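Local coordinates for adhesion and penetration protein autotransporter (Haemophilus influenzae, PDB 3SYJ) that promotes bacterial adherence to and invasion of host cells, acting as a self-associating surface adhesin and probably also as a serine protease, at residues A[42-47]-A[148-153]; A[13-18]-A[46-51]; A[754-759]-A[773-778]. One frame throughout, in Å; residues are numbered along the deposited sequence.

Contact 1 of 3, residues A[42-47]-A[148-153]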
ATOM      1  N   SER A  42     -51.352   9.800 -11.955  1.00 18.41           N
ATOM      2  CA  SER A  42     -51.433  10.959 -12.825  1.00 19.67           C
ATOM      3  C   SER A  42     -50.287  11.009 -13.848  1.00 17.97           C
ATOM      4  O   SER A  42     -49.164  10.579 -13.563  1.00 14.70           O
ATOM      5  CB  SER A  42     -51.459  12.232 -11.976  1.00 20.08           C
ATOM      6  OG  SER A  42     -51.644  13.373 -12.788  1.00 19.25           O
ATOM      7  N   MET A  43     -50.586  11.532 -15.037  1.00 17.80           N
ATOM      8  CA  MET A  43     -49.586  11.718 -16.097  1.00 18.00           C
ATOM      9  C   MET A  43     -48.867  10.419 -16.472  1.00 21.10           C
ATOM     10  O   MET A  43     -47.634  10.355 -16.471  1.00 20.47           O
ATOM     11  CB  MET A  43     -48.561  12.790 -15.704  1.00 14.03           C
ATOM     12  CG  MET A  43     -49.153  14.183 -15.569  1.00 15.11           C
ATOM     13  SD  MET A  43     -49.887  14.769 -17.114  1.00 17.70           S
ATOM     14  CE  MET A  43     -51.407  15.505 -16.506  1.00 19.27           C
ATOM     15  N   THR A  44     -49.647   9.390 -16.795  1.00 19.42           N
ATOM     16  CA  THR A  44     -49.085   8.104 -17.192  1.00 22.01           C
ATOM     17  C   THR A  44     -48.865   8.092 -18.696  1.00 21.91           C
ATOM     18  O   THR A  44     -48.092   7.291 -19.209  1.00 21.16           O
ATOM     19  CB  THR A  44     -49.995   6.911 -16.805  1.00 21.32           C
ATOM     20  OG1 THR A  44     -51.236   6.991 -17.517  1.00 22.58           O
ATOM     21  CG2 THR A  44     -50.276   6.910 -15.312  1.00 21.52           C
ATOM     22  N   LYS A  45     -49.549   8.992 -19.398  1.00 21.49           N
ATOM     23  CA  LYS A  45     -49.484   9.032 -20.852  1.00 17.71           C
ATOM     24  C   LYS A  45     -48.980  10.365 -21.433  1.00 21.91           C
ATOM     25  O   LYS A  45     -49.008  10.568 -22.645  1.00 21.26           O
ATOM     26  CB  LYS A  45     -50.836   8.644 -21.444  1.00 17.43           C
ATOM     27  CG  LYS A  45     -51.210   7.225 -21.101  1.00 20.31           C
ATOM     28  CD  LYS A  45     -52.673   6.920 -21.382  1.00 26.23           C
ATOM     29  CE  LYS A  45     -52.937   5.422 -21.218  1.00 36.42           C
ATOM     30  NZ  LYS A  45     -54.370   5.047 -21.383  1.00 42.06           N
ATOM     31  N   ALA A  46     -48.500  11.258 -20.570  1.00 18.69           N
ATOM     32  CA  ALA A  46     -47.869  12.489 -21.024  1.00 16.40           C
ATOM     33  C   ALA A  46     -46.965  13.004 -19.930  1.00 18.13           C
ATOM     34  O   ALA A  46     -47.231  12.776 -18.753  1.00 22.48           O
ATOM     35  CB  ALA A  46     -48.915  13.532 -21.379  1.00 16.85           C
ATOM     36  N   PRO A  47     -45.874  13.684 -20.312  1.00 20.35           N
ATOM     37  CA  PRO A  47     -45.045  14.366 -19.317  1.00 16.81           C
ATOM     38  C   PRO A  47     -45.842  15.539 -18.762  1.00 15.45           C
ATOM     39  O   PRO A  47     -46.562  16.185 -19.529  1.00 13.83           O
ATOM     40  CB  PRO A  47     -43.858  14.878 -20.143  1.00 19.01           C
ATOM     41  CG  PRO A  47     -43.902  14.095 -21.428  1.00 22.76           C
ATOM     42  CD  PRO A  47     -45.342  13.842 -21.676  1.00 19.59           C
ATOM     43  N   TYR A 148     -55.471  11.813 -27.955  1.00 23.65           N
ATOM     44  CA  TYR A 148     -55.466  12.839 -26.917  1.00 22.37           C
ATOM     45  C   TYR A 148     -55.737  12.226 -25.545  1.00 21.10           C
ATOM     46  O   TYR A 148     -56.859  12.302 -25.043  1.00 21.35           O
ATOM     47  CB  TYR A 148     -56.553  13.868 -27.213  1.00 22.76           C
ATOM     48  CG  TYR A 148     -56.358  14.617 -28.511  1.00 25.97           C
ATOM     49  CD1 TYR A 148     -55.334  15.542 -28.657  1.00 22.01           C
ATOM     50  CD2 TYR A 148     -57.208  14.409 -29.584  1.00 31.71           C
ATOM     51  CE1 TYR A 148     -55.161  16.235 -29.839  1.00 25.62           C
ATOM     52  CE2 TYR A 148     -57.046  15.097 -30.773  1.00 29.33           C
ATOM     53  CZ  TYR A 148     -56.024  16.007 -30.895  1.00 30.95           C
ATOM     54  OH  TYR A 148     -55.869  16.686 -32.082  1.00 31.88           O
ATOM     55  N   PRO A 149     -54.713  11.611 -24.940  1.00 16.54           N
ATOM     56  CA  PRO A 149     -54.865  10.838 -23.701  1.00 16.21           C
ATOM     57  C   PRO A 149     -54.982  11.687 -22.445  1.00 20.80           C
ATOM     58  O   PRO A 149     -55.659  11.277 -21.504  1.00 21.32           O
ATOM     59  CB  PRO A 149     -53.572  10.027 -23.633  1.00 17.11           C
ATOM     60  CG  PRO A 149     -52.595  10.791 -24.425  1.00 17.80           C
ATOM     61  CD  PRO A 149     -53.353  11.517 -25.495  1.00 17.75           C
ATOM     62  N   GLU A 150     -54.320  12.840 -22.423  1.00 17.68           N
ATOM     63  CA  GLU A 150     -54.331  13.703 -21.250  1.00 16.25           C
ATOM     64  C   GLU A 150     -54.977  15.055 -21.548  1.00 16.96           C
ATOM     65  O   GLU A 150     -54.890  15.573 -22.666  1.00 19.94           O
ATOM     66  CB  GLU A 150     -52.911  13.883 -20.717  1.00 14.71           C
ATOM     67  CG  GLU A 150     -52.172  12.569 -20.482  1.00 14.76           C
ATOM     68  CD  GLU A 150     -52.490  11.921 -19.147  1.00 19.79           C
ATOM     69  OE1 GLU A 150     -53.369  12.434 -18.422  1.00 23.31           O
ATOM     70  OE2 GLU A 150     -51.851  10.898 -18.813  1.00 18.35           O
ATOM     71  N   ARG A 151     -55.646  15.613 -20.546  1.00 16.57           N
ATOM     72  CA  ARG A 151     -56.293  16.911 -20.678  1.00 16.19           C
ATOM     73  C   ARG A 151     -56.296  17.579 -19.306  1.00 19.15           C
ATOM     74  O   ARG A 151     -56.622  16.931 -18.311  1.00 20.40           O
ATOM     75  CB  ARG A 151     -57.727  16.758 -21.206  1.00 14.48           C
ATOM     76  CG  ARG A 151     -58.045  17.717 -22.341  1.00 20.94           C
ATOM     77  CD  ARG A 151     -59.509  18.102 -22.436  1.00 17.13           C
ATOM     78  NE  ARG A 151     -60.311  17.214 -23.268  1.00 25.29           N
ATOM     79  CZ  ARG A 151     -61.051  17.604 -24.308  1.00 22.93           C
ATOM     80  NH1 ARG A 151     -61.093  18.873 -24.674  1.00 18.22           N
ATOM     81  NH2 ARG A 151     -61.760  16.716 -24.983  1.00 28.32           N
ATOM     82  N   VAL A 152     -55.930  18.860 -19.243  1.00 13.46           N
ATOM     83  CA  VAL A 152     -55.877  19.575 -17.964  1.00 12.58           C
ATOM     84  C   VAL A 152     -56.403  21.013 -18.066  1.00 14.96           C
ATOM     85  O   VAL A 152     -56.517  21.562 -19.164  1.00 15.57           O
ATOM     86  CB  VAL A 152     -54.445  19.619 -17.394  1.00 12.54           C
ATOM     87  CG1 VAL A 152     -53.890  18.219 -17.220  1.00 12.47           C
ATOM     88  CG2 VAL A 152     -53.543  20.430 -18.304  1.00 12.48           C
ATOM     89  N   ARG A 153     -56.730  21.611 -16.922  1.00 12.45           N
ATOM     90  CA  ARG A 153     -57.135  23.017 -16.861  1.00 12.82           C
ATOM     91  C   ARG A 153     -56.597  23.674 -15.593  1.00 12.91           C
ATOM     92  O   ARG A 153     -56.111  23.003 -14.681  1.00 12.76           O
ATOM     93  CB  ARG A 153     -58.663  23.184 -16.939  1.00 12.81           C
ATOM     94  CG  ARG A 153     -59.436  22.747 -15.682  1.00 14.74           C
ATOM     95  CD  ARG A 153     -60.811  23.429 -15.589  1.00 11.70           C
ATOM     96  NE  ARG A 153     -60.670  24.882 -15.468  1.00 13.50           N
ATOM     97  CZ  ARG A 153     -60.533  25.540 -14.317  1.00 19.38           C
ATOM     98  NH1 ARG A 153     -60.548  24.883 -13.160  1.00 16.96           N
ATOM     99  NH2 ARG A 153     -60.393  26.865 -14.319  1.00 17.74           N
TER
HETATM  100  O   HOH W   1     -53.436  12.133 -15.696  1.00 20.13           O
HETATM  101  O   HOH W   2     -52.639   9.054 -17.116  1.00 26.55           O
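A buried carboxylate caught by a backbone loop joins Glu150 to residues Met43-Ala46 in the N-terminal protease domain. Loop 42-47 follows strand 38-42, while segment 148-153 runs into strand 151-155 of the antiparallel sheet. The bond that closes the contact goes from Lys45 N to Glu150 OE2, 3.0 Å with 151° at the hydrogen, on the anti lone pair, away from the other oxygen. Glu150 CG, anti to the carbonyl carbon, lies 3.5 Å from Ala46 CB, and the chi2 bend of -83° then turns the carboxylate toward Lys45 N. Two waters extend the link. One donates to Glu150 OE2 and stands 2.5 Å from Thr44 OG1; the other accepts from Met43 N at 3.0 Å and lies 2.7 Å from Glu150 OE1, to which it can donate, although other acceptors compete for its protons.

Apolar atoms pack on the two flanks. Met43 starts out away from the other segment, but bends at chi2 and chi3 bring CE back to 3.7 Å from Val152 CG1, with the two side chains nearly perpendicular. On the other flank Lys45 CB and CD both touch Pro149 CB, at 3.8 and 3.9 Å, and only the end of the extended chain leads away. Trp232 on strand 231-238 lies against Met43, Ala46 and Glu150, and Phe15 of helix 9-17 touches Met43 and Val152.

Lys45 NZ stays well away from the carboxylate, so the lysine serves the glutamate through its backbone N-H rather than as a salt-bridge partner. The two donors at OE2, Lys45 N-H and a water, would favour an ionised Glu150 despite its burial.

Contact 2 of 3, residues A[13-18]-A[46-51]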
ATOM      1  N   ARG A  13     -53.037  22.305  -5.518  1.00 18.16           N
ATOM      2  CA  ARG A  13     -52.193  23.488  -5.461  1.00 14.76           C
ATOM      3  C   ARG A  13     -50.851  23.195  -6.127  1.00 13.76           C
ATOM      4  O   ARG A  13     -50.388  23.970  -6.956  1.00 13.24           O
ATOM      5  CB  ARG A  13     -51.991  23.944  -4.017  1.00 13.31           C
ATOM      6  CG  ARG A  13     -53.245  24.493  -3.339  1.00 17.23           C
ATOM      7  CD  ARG A  13     -53.760  25.755  -4.005  1.00 11.48           C
ATOM      8  NE  ARG A  13     -52.669  26.590  -4.490  1.00 20.51           N
ATOM      9  CZ  ARG A  13     -51.909  27.350  -3.714  1.00 17.81           C
ATOM     10  NH1 ARG A  13     -52.155  27.367  -2.417  1.00 27.93           N
ATOM     11  NH2 ARG A  13     -50.913  28.073  -4.222  1.00 12.44           N
ATOM     12  N   ASP A  14     -50.239  22.069  -5.771  1.00 15.49           N
ATOM     13  CA  ASP A  14     -48.956  21.677  -6.353  1.00 13.73           C
ATOM     14  C   ASP A  14     -49.075  21.528  -7.868  1.00 13.00           C
ATOM     15  O   ASP A  14     -48.193  21.956  -8.621  1.00 14.40           O
ATOM     16  CB  ASP A  14     -48.440  20.376  -5.723  1.00 12.22           C
ATOM     17  CG  ASP A  14     -47.837  20.592  -4.333  1.00 15.16           C
ATOM     18  OD1 ASP A  14     -47.685  21.768  -3.927  1.00 14.47           O
ATOM     19  OD2 ASP A  14     -47.515  19.590  -3.651  1.00 12.04           O
ATOM     20  N   PHE A  15     -50.176  20.923  -8.302  1.00 12.15           N
ATOM     21  CA  PHE A  15     -50.463  20.716  -9.720  1.00 14.37           C
ATOM     22  C   PHE A  15     -50.352  22.047 -10.470  1.00 15.67           C
ATOM     23  O   PHE A  15     -49.656  22.140 -11.479  1.00 12.48           O
ATOM     24  CB  PHE A  15     -51.870  20.114  -9.893  1.00 12.07           C
ATOM     25  CG  PHE A  15     -52.048  19.309 -11.156  1.00 15.83           C
ATOM     26  CD1 PHE A  15     -51.740  17.958 -11.183  1.00 14.81           C
ATOM     27  CD2 PHE A  15     -52.538  19.901 -12.312  1.00 13.33           C
ATOM     28  CE1 PHE A  15     -51.911  17.211 -12.337  1.00 17.02           C
ATOM     29  CE2 PHE A  15     -52.712  19.161 -13.473  1.00 14.20           C
ATOM     30  CZ  PHE A  15     -52.401  17.813 -13.485  1.00 12.67           C
ATOM     31  N   ALA A  16     -51.017  23.081  -9.952  1.00 14.68           N
ATOM     32  CA  ALA A  16     -51.060  24.376 -10.630  1.00 12.48           C
ATOM     33  C   ALA A  16     -49.703  25.080 -10.643  1.00 14.47           C
ATOM     34  O   ALA A  16     -49.375  25.788 -11.596  1.00 12.90           O
ATOM     35  CB  ALA A  16     -52.101  25.267  -9.997  1.00 13.83           C
ATOM     36  N   GLU A  17     -48.924  24.886  -9.582  1.00 12.45           N
ATOM     37  CA  GLU A  17     -47.633  25.556  -9.448  1.00 16.05           C
ATOM     38  C   GLU A  17     -46.475  24.700  -9.970  1.00 15.49           C
ATOM     39  O   GLU A  17     -45.319  25.099  -9.857  1.00 15.43           O
ATOM     40  CB  GLU A  17     -47.361  25.942  -7.981  1.00 13.08           C
ATOM     41  CG  GLU A  17     -48.501  26.689  -7.262  1.00 12.46           C
ATOM     42  CD  GLU A  17     -48.794  28.072  -7.841  1.00 17.23           C
ATOM     43  OE1 GLU A  17     -47.928  28.644  -8.544  1.00 14.43           O
ATOM     44  OE2 GLU A  17     -49.899  28.595  -7.579  1.00 14.28           O
ATOM     45  N   ASN A  18     -46.777  23.532 -10.535  1.00 13.75           N
ATOM     46  CA  ASN A  18     -45.728  22.585 -10.916  1.00 14.06           C
ATOM     47  C   ASN A  18     -44.785  22.318  -9.744  1.00 18.39           C
ATOM     48  O   ASN A  18     -43.566  22.320  -9.908  1.00 20.03           O
ATOM     49  CB  ASN A  18     -44.919  23.088 -12.127  1.00 11.49           C
ATOM     50  CG  ASN A  18     -45.660  22.906 -13.452  1.00 13.30           C
ATOM     51  OD1 ASN A  18     -45.964  23.881 -14.138  1.00 11.31           O
ATOM     52  ND2 ASN A  18     -45.961  21.660 -13.809  1.00  9.78           N
ATOM     53  N   ALA A  46     -48.500  11.258 -20.570  1.00 18.69           N
ATOM     54  CA  ALA A  46     -47.869  12.489 -21.024  1.00 16.40           C
ATOM     55  C   ALA A  46     -46.965  13.004 -19.930  1.00 18.13           C
ATOM     56  O   ALA A  46     -47.231  12.776 -18.753  1.00 22.48           O
ATOM     57  CB  ALA A  46     -48.915  13.532 -21.379  1.00 16.85           C
ATOM     58  N   PRO A  47     -45.874  13.684 -20.312  1.00 20.35           N
ATOM     59  CA  PRO A  47     -45.045  14.366 -19.317  1.00 16.81           C
ATOM     60  C   PRO A  47     -45.842  15.539 -18.762  1.00 15.45           C
ATOM     61  O   PRO A  47     -46.562  16.185 -19.529  1.00 13.83           O
ATOM     62  CB  PRO A  47     -43.858  14.878 -20.143  1.00 19.01           C
ATOM     63  CG  PRO A  47     -43.902  14.095 -21.428  1.00 22.76           C
ATOM     64  CD  PRO A  47     -45.342  13.842 -21.676  1.00 19.59           C
ATOM     65  N   MET A  48     -45.745  15.792 -17.458  1.00 15.39           N
ATOM     66  CA  MET A  48     -46.496  16.882 -16.825  1.00 13.24           C
ATOM     67  C   MET A  48     -46.350  18.206 -17.578  1.00 15.06           C
ATOM     68  O   MET A  48     -45.238  18.645 -17.873  1.00 14.49           O
ATOM     69  CB  MET A  48     -46.043  17.082 -15.376  1.00 13.77           C
ATOM     70  CG  MET A  48     -46.739  18.230 -14.667  1.00 13.74           C
ATOM     71  SD  MET A  48     -48.504  17.947 -14.347  1.00 14.86           S
ATOM     72  CE  MET A  48     -48.905  19.423 -13.413  1.00 14.39           C
ATOM     73  N   ILE A  49     -47.483  18.841 -17.862  1.00 12.96           N
ATOM     74  CA  ILE A  49     -47.535  20.110 -18.579  1.00 13.14           C
ATOM     75  C   ILE A  49     -46.681  21.200 -17.901  1.00 13.51           C
ATOM     76  O   ILE A  49     -46.480  21.186 -16.690  1.00 14.54           O
ATOM     77  CB  ILE A  49     -49.013  20.577 -18.690  1.00 12.86           C
ATOM     78  CG1 ILE A  49     -49.173  21.727 -19.679  1.00 11.14           C
ATOM     79  CG2 ILE A  49     -49.572  20.955 -17.322  1.00 14.46           C
ATOM     80  CD1 ILE A  49     -50.619  22.122 -19.909  1.00  7.98           C
ATOM     81  N   ASP A  50     -46.169  22.141 -18.683  1.00 13.98           N
ATOM     82  CA  ASP A  50     -45.443  23.271 -18.123  1.00 11.74           C
ATOM     83  C   ASP A  50     -46.447  24.403 -18.020  1.00 13.75           C
ATOM     84  O   ASP A  50     -46.821  24.994 -19.034  1.00 11.56           O
ATOM     85  CB  ASP A  50     -44.289  23.663 -19.047  1.00 15.12           C
ATOM     86  CG  ASP A  50     -43.391  24.761 -18.464  1.00 17.61           C
ATOM     87  OD1 ASP A  50     -43.842  25.559 -17.612  1.00 15.23           O
ATOM     88  OD2 ASP A  50     -42.216  24.835 -18.884  1.00 18.39           O
ATOM     89  N   PHE A  51     -46.902  24.692 -16.805  1.00 11.56           N
ATOM     90  CA  PHE A  51     -47.938  25.707 -16.605  1.00 14.05           C
ATOM     91  C   PHE A  51     -47.373  27.142 -16.611  1.00 17.33           C
ATOM     92  O   PHE A  51     -48.117  28.111 -16.441  1.00 16.94           O
ATOM     93  CB  PHE A  51     -48.716  25.452 -15.305  1.00 13.68           C
ATOM     94  CG  PHE A  51     -49.881  24.489 -15.450  1.00 14.41           C
ATOM     95  CD1 PHE A  51     -50.800  24.623 -16.493  1.00  9.11           C
ATOM     96  CD2 PHE A  51     -50.084  23.489 -14.506  1.00 11.98           C
ATOM     97  CE1 PHE A  51     -51.882  23.764 -16.606  1.00 10.96           C
ATOM     98  CE2 PHE A  51     -51.171  22.623 -14.610  1.00 13.18           C
ATOM     99  CZ  PHE A  51     -52.067  22.753 -15.668  1.00 10.44           C
TER
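Met48 drives its methyl group straight onto the ring of Phe15, while Asn18 beside it grips the same loop with both ends of its amide. Met48 CE sits 3.6 Å from the Phe15 ring centroid, only 2° off the normal, a CH-pi contact; SD is farther out over the same face, a Met-aromatic contact. A bend at chi2 (68°) turns the end of the methionine onto the ring. Phe51 approaches Phe15 obliquely, CE2 lying 3.8 Å from Phe15 CD2, and presents its edge to the backbone Phe15 O. Ile49 CG2 covers one face of the Phe51 ring, and Phe22 meets Phe15 edge-to-face.

Asn18 is the first residue to leave helical phi/psi after helix 9-17, with positive phi, in a Schellman motif. Its OD1 accepts Phe51 N at 2.9 Å in the carbonyl plane, on a lone pair, and its ND2 donates to Ile49 O at 3.0 Å, tilted 19° from the amide plane. ND2 also bonds to Phe22 O.

The contact docks the C-terminal end of helix 9-17 onto the loop 46-51. Since one end of the amide must accept and the other donate, the bonds fix which way Asn18 is flipped and satisfy two loop backbone groups beside a largely apolar core.

Contact 3 of 3, residues A[754-759]-A[773-778]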
ATOM      1  N   THR A 754      -4.567  15.488  17.378  1.00 37.02           N
ATOM      2  CA  THR A 754      -5.377  14.553  18.143  1.00 36.36           C
ATOM      3  C   THR A 754      -6.479  13.961  17.276  1.00 36.95           C
ATOM      4  O   THR A 754      -7.061  14.654  16.443  1.00 36.30           O
ATOM      5  CB  THR A 754      -6.053  15.255  19.324  1.00 39.75           C
ATOM      6  OG1 THR A 754      -5.054  15.779  20.207  1.00 45.09           O
ATOM      7  CG2 THR A 754      -6.942  14.283  20.082  1.00 41.44           C
ATOM      8  N   ALA A 755      -6.770  12.680  17.478  1.00 34.56           N
ATOM      9  CA  ALA A 755      -7.892  12.046  16.796  1.00 35.96           C
ATOM     10  C   ALA A 755      -8.724  11.241  17.782  1.00 36.40           C
ATOM     11  O   ALA A 755      -8.194  10.698  18.746  1.00 39.15           O
ATOM     12  CB  ALA A 755      -7.406  11.166  15.659  1.00 36.16           C
ATOM     13  N   THR A 756     -10.028  11.169  17.538  1.00 33.80           N
ATOM     14  CA  THR A 756     -10.928  10.450  18.427  1.00 26.51           C
ATOM     15  C   THR A 756     -12.008   9.729  17.645  1.00 31.46           C
ATOM     16  O   THR A 756     -12.625  10.301  16.752  1.00 33.84           O
ATOM     17  CB  THR A 756     -11.623  11.404  19.403  1.00 29.93           C
ATOM     18  OG1 THR A 756     -10.644  12.035  20.234  1.00 36.95           O
ATOM     19  CG2 THR A 756     -12.616  10.647  20.273  1.00 32.40           C
ATOM     20  N   VAL A 757     -12.237   8.467  17.980  1.00 34.02           N
ATOM     21  CA  VAL A 757     -13.363   7.736  17.425  1.00 29.22           C
ATOM     22  C   VAL A 757     -14.304   7.435  18.572  1.00 29.24           C
ATOM     23  O   VAL A 757     -14.052   6.530  19.372  1.00 32.38           O
ATOM     24  CB  VAL A 757     -12.923   6.420  16.743  1.00 27.25           C
ATOM     25  CG1 VAL A 757     -14.137   5.588  16.355  1.00 24.74           C
ATOM     26  CG2 VAL A 757     -12.059   6.712  15.526  1.00 27.78           C
ATOM     27  N   ASP A 758     -15.376   8.214  18.668  1.00 33.29           N
ATOM     28  CA  ASP A 758     -16.349   8.053  19.742  1.00 32.54           C
ATOM     29  C   ASP A 758     -17.626   7.399  19.225  1.00 30.20           C
ATOM     30  O   ASP A 758     -18.400   8.014  18.494  1.00 33.79           O
ATOM     31  CB  ASP A 758     -16.658   9.408  20.393  1.00 31.54           C
ATOM     32  CG  ASP A 758     -17.547   9.280  21.623  1.00 35.38           C
ATOM     33  OD1 ASP A 758     -18.309   8.296  21.710  1.00 35.08           O
ATOM     34  OD2 ASP A 758     -17.484  10.168  22.502  1.00 41.67           O
ATOM     35  N   ASN A 759     -17.847   6.151  19.617  1.00 31.88           N
ATOM     36  CA  ASN A 759     -19.015   5.408  19.166  1.00 28.60           C
ATOM     37  C   ASN A 759     -19.188   5.534  17.655  1.00 30.99           C
ATOM     38  O   ASN A 759     -20.240   5.939  17.170  1.00 30.70           O
ATOM     39  CB  ASN A 759     -20.272   5.892  19.891  1.00 31.45           C
ATOM     40  CG  ASN A 759     -21.490   5.028  19.590  1.00 33.54           C
ATOM     41  OD1 ASN A 759     -21.378   3.815  19.408  1.00 34.66           O
ATOM     42  ND2 ASN A 759     -22.661   5.653  19.542  1.00 30.09           N
ATOM     43  N   GLN A 773      -1.897  12.153  19.621  1.00 43.73           N
ATOM     44  CA  GLN A 773      -2.719  11.299  20.468  1.00 41.89           C
ATOM     45  C   GLN A 773      -3.925  10.744  19.720  1.00 42.42           C
ATOM     46  O   GLN A 773      -4.580  11.455  18.956  1.00 40.89           O
ATOM     47  CB  GLN A 773      -3.190  12.054  21.712  1.00 38.82           C
ATOM     48  CG  GLN A 773      -2.072  12.395  22.676  1.00 50.69           C
ATOM     49  CD  GLN A 773      -2.576  12.658  24.088  1.00 54.86           C
ATOM     50  OE1 GLN A 773      -1.918  13.342  24.876  1.00 58.79           O
ATOM     51  NE2 GLN A 773      -3.745  12.114  24.416  1.00 41.44           N
ATOM     52  N   PHE A 774      -4.211   9.467  19.950  1.00 38.76           N
ATOM     53  CA  PHE A 774      -5.391   8.831  19.382  1.00 35.14           C
ATOM     54  C   PHE A 774      -6.269   8.266  20.481  1.00 37.78           C
ATOM     55  O   PHE A 774      -5.807   7.501  21.330  1.00 38.18           O
ATOM     56  CB  PHE A 774      -5.014   7.720  18.402  1.00 32.42           C
ATOM     57  CG  PHE A 774      -6.201   6.958  17.864  1.00 35.49           C
ATOM     58  CD1 PHE A 774      -7.093   7.565  16.991  1.00 35.43           C
ATOM     59  CD2 PHE A 774      -6.421   5.637  18.228  1.00 32.31           C
ATOM     60  CE1 PHE A 774      -8.182   6.866  16.491  1.00 31.59           C
ATOM     61  CE2 PHE A 774      -7.505   4.933  17.732  1.00 28.86           C
ATOM     62  CZ  PHE A 774      -8.387   5.550  16.862  1.00 34.39           C
ATOM     63  N   SER A 775      -7.542   8.638  20.449  1.00 35.49           N
ATOM     64  CA  SER A 775      -8.482   8.235  21.473  1.00 31.56           C
ATOM     65  C   SER A 775      -9.636   7.415  20.879  1.00 35.67           C
ATOM     66  O   SER A 775     -10.267   7.812  19.897  1.00 33.94           O
ATOM     67  CB  SER A 775      -8.998   9.468  22.213  1.00 32.23           C
ATOM     68  OG  SER A 775      -9.623   9.109  23.431  1.00 46.13           O
ATOM     69  N   LEU A 776      -9.891   6.262  21.483  1.00 34.79           N
ATOM     70  CA  LEU A 776     -10.941   5.363  21.036  1.00 31.21           C
ATOM     71  C   LEU A 776     -11.927   5.187  22.174  1.00 35.24           C
ATOM     72  O   LEU A 776     -11.607   4.558  23.181  1.00 39.66           O
ATOM     73  CB  LEU A 776     -10.334   4.015  20.670  1.00 30.38           C
ATOM     74  CG  LEU A 776     -11.259   2.937  20.121  1.00 33.80           C
ATOM     75  CD1 LEU A 776     -11.916   3.408  18.834  1.00 32.41           C
ATOM     76  CD2 LEU A 776     -10.457   1.675  19.881  1.00 35.64           C
ATOM     77  N   LYS A 777     -13.118   5.756  22.027  1.00 35.43           N
ATOM     78  CA  LYS A 777     -14.108   5.720  23.098  1.00 37.88           C
ATOM     79  C   LYS A 777     -15.376   5.026  22.644  1.00 34.94           C
ATOM     80  O   LYS A 777     -15.844   5.253  21.534  1.00 32.96           O
ATOM     81  CB  LYS A 777     -14.460   7.137  23.557  1.00 35.53           C
ATOM     82  CG  LYS A 777     -13.277   8.069  23.680  1.00 39.18           C
ATOM     83  CD  LYS A 777     -13.706   9.447  24.165  1.00 44.83           C
ATOM     84  CE  LYS A 777     -12.520  10.408  24.188  1.00 52.68           C
ATOM     85  NZ  LYS A 777     -12.847  11.703  24.851  1.00 54.57           N
ATOM     86  N   ASN A 778     -15.930   4.186  23.512  1.00 35.38           N
ATOM     87  CA  ASN A 778     -17.236   3.592  23.272  1.00 33.30           C
ATOM     88  C   ASN A 778     -17.354   3.011  21.874  1.00 31.88           C
ATOM     89  O   ASN A 778     -18.412   3.087  21.252  1.00 33.03           O
ATOM     90  CB  ASN A 778     -18.332   4.633  23.489  1.00 33.28           C
ATOM     91  CG  ASN A 778     -18.198   5.345  24.817  1.00 41.74           C
ATOM     92  OD1 ASN A 778     -17.670   6.456  24.890  1.00 46.53           O
ATOM     93  ND2 ASN A 778     -18.657   4.703  25.880  1.00 44.38           N
TER
HETATM   94  O   HOH W   3     -11.244  13.111  22.597  1.00 42.38           O
HETATM   95  O   HOH W   4     -15.495  12.003  22.760  1.00 47.94           O
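Val757 and Leu776 lie side by side on neighbouring coils of the passenger's right-handed parallel beta-helix. Strands 754-758 and 773-777 run parallel, 9° between their directions, in step from Thr754 with Gln773 to Asp758 with Lys777. Backbone bonds alternate between them: Ala755 N to Gln773 O, Ser775 N to Ala755 O, Val757 N to Ser775 O, Lys777 N to Val757 O. A fifth, from Asn759 N to Lys777 O, carries the pairing into the turn.

Val757 can be traced outward from its backbone. Its CB meets Leu776 CD1 at 3.8 Å. CG1, anti to the backbone N at chi1 172°, touches that same methyl at 4.0 Å. CG2, the other branch, reaches the rim of the Phe774 ring, 4.0 Å from CE1 and near the ring plane. Ala755 CB likewise meets the ring edge, 3.9 Å from Phe774 CD1. These four buried residues form the inward face, where strands 747-749 and 766-768 close around Ala755 and Phe774, and Leu795 of the next coil packs against Leu776.

The opposite face, with Thr754, Thr756, Asp758, Gln773, Ser775 and Lys777, is polar. Where the strands end, Asn759 and Asn778, both with positive phi, occupy equivalent turn positions on successive coils, and Asn778 ND2 bonds weakly to Asn797 OD1.

Lys777 lies extended across the outer face, its CE 3.9 Å from Thr756 CG2. The amine does not touch Asp758 but is linked to Asp758 OD2 through a water, weakly on the lysine side. A second water accepts from Lys777 NZ at 3.1 Å and stands 2.7 Å from Thr756 OG1.

How the contacts relate
Contacts 1 and 2 lie together in the protease domain, contact 2 in its core and contact 1 reaching its surface at Thr44 and Lys45. They share Ala46 and Pro47, and the loop 42-51 passes from the strand side (contact 1) to the helix end (contact 2). Val152 packs on Ile49 and Phe51, and Met43 on Phe15, so the two merge across about 10 Å between centres. In both, one polar side chain binds loop backbone: a carboxylate aided by water, or an amide with two direct bonds to the loop. Contact 3, about 57 Å from contact 1 between centres, instead repeats backbone pairing between coils, greasy inside and water-bridged outside.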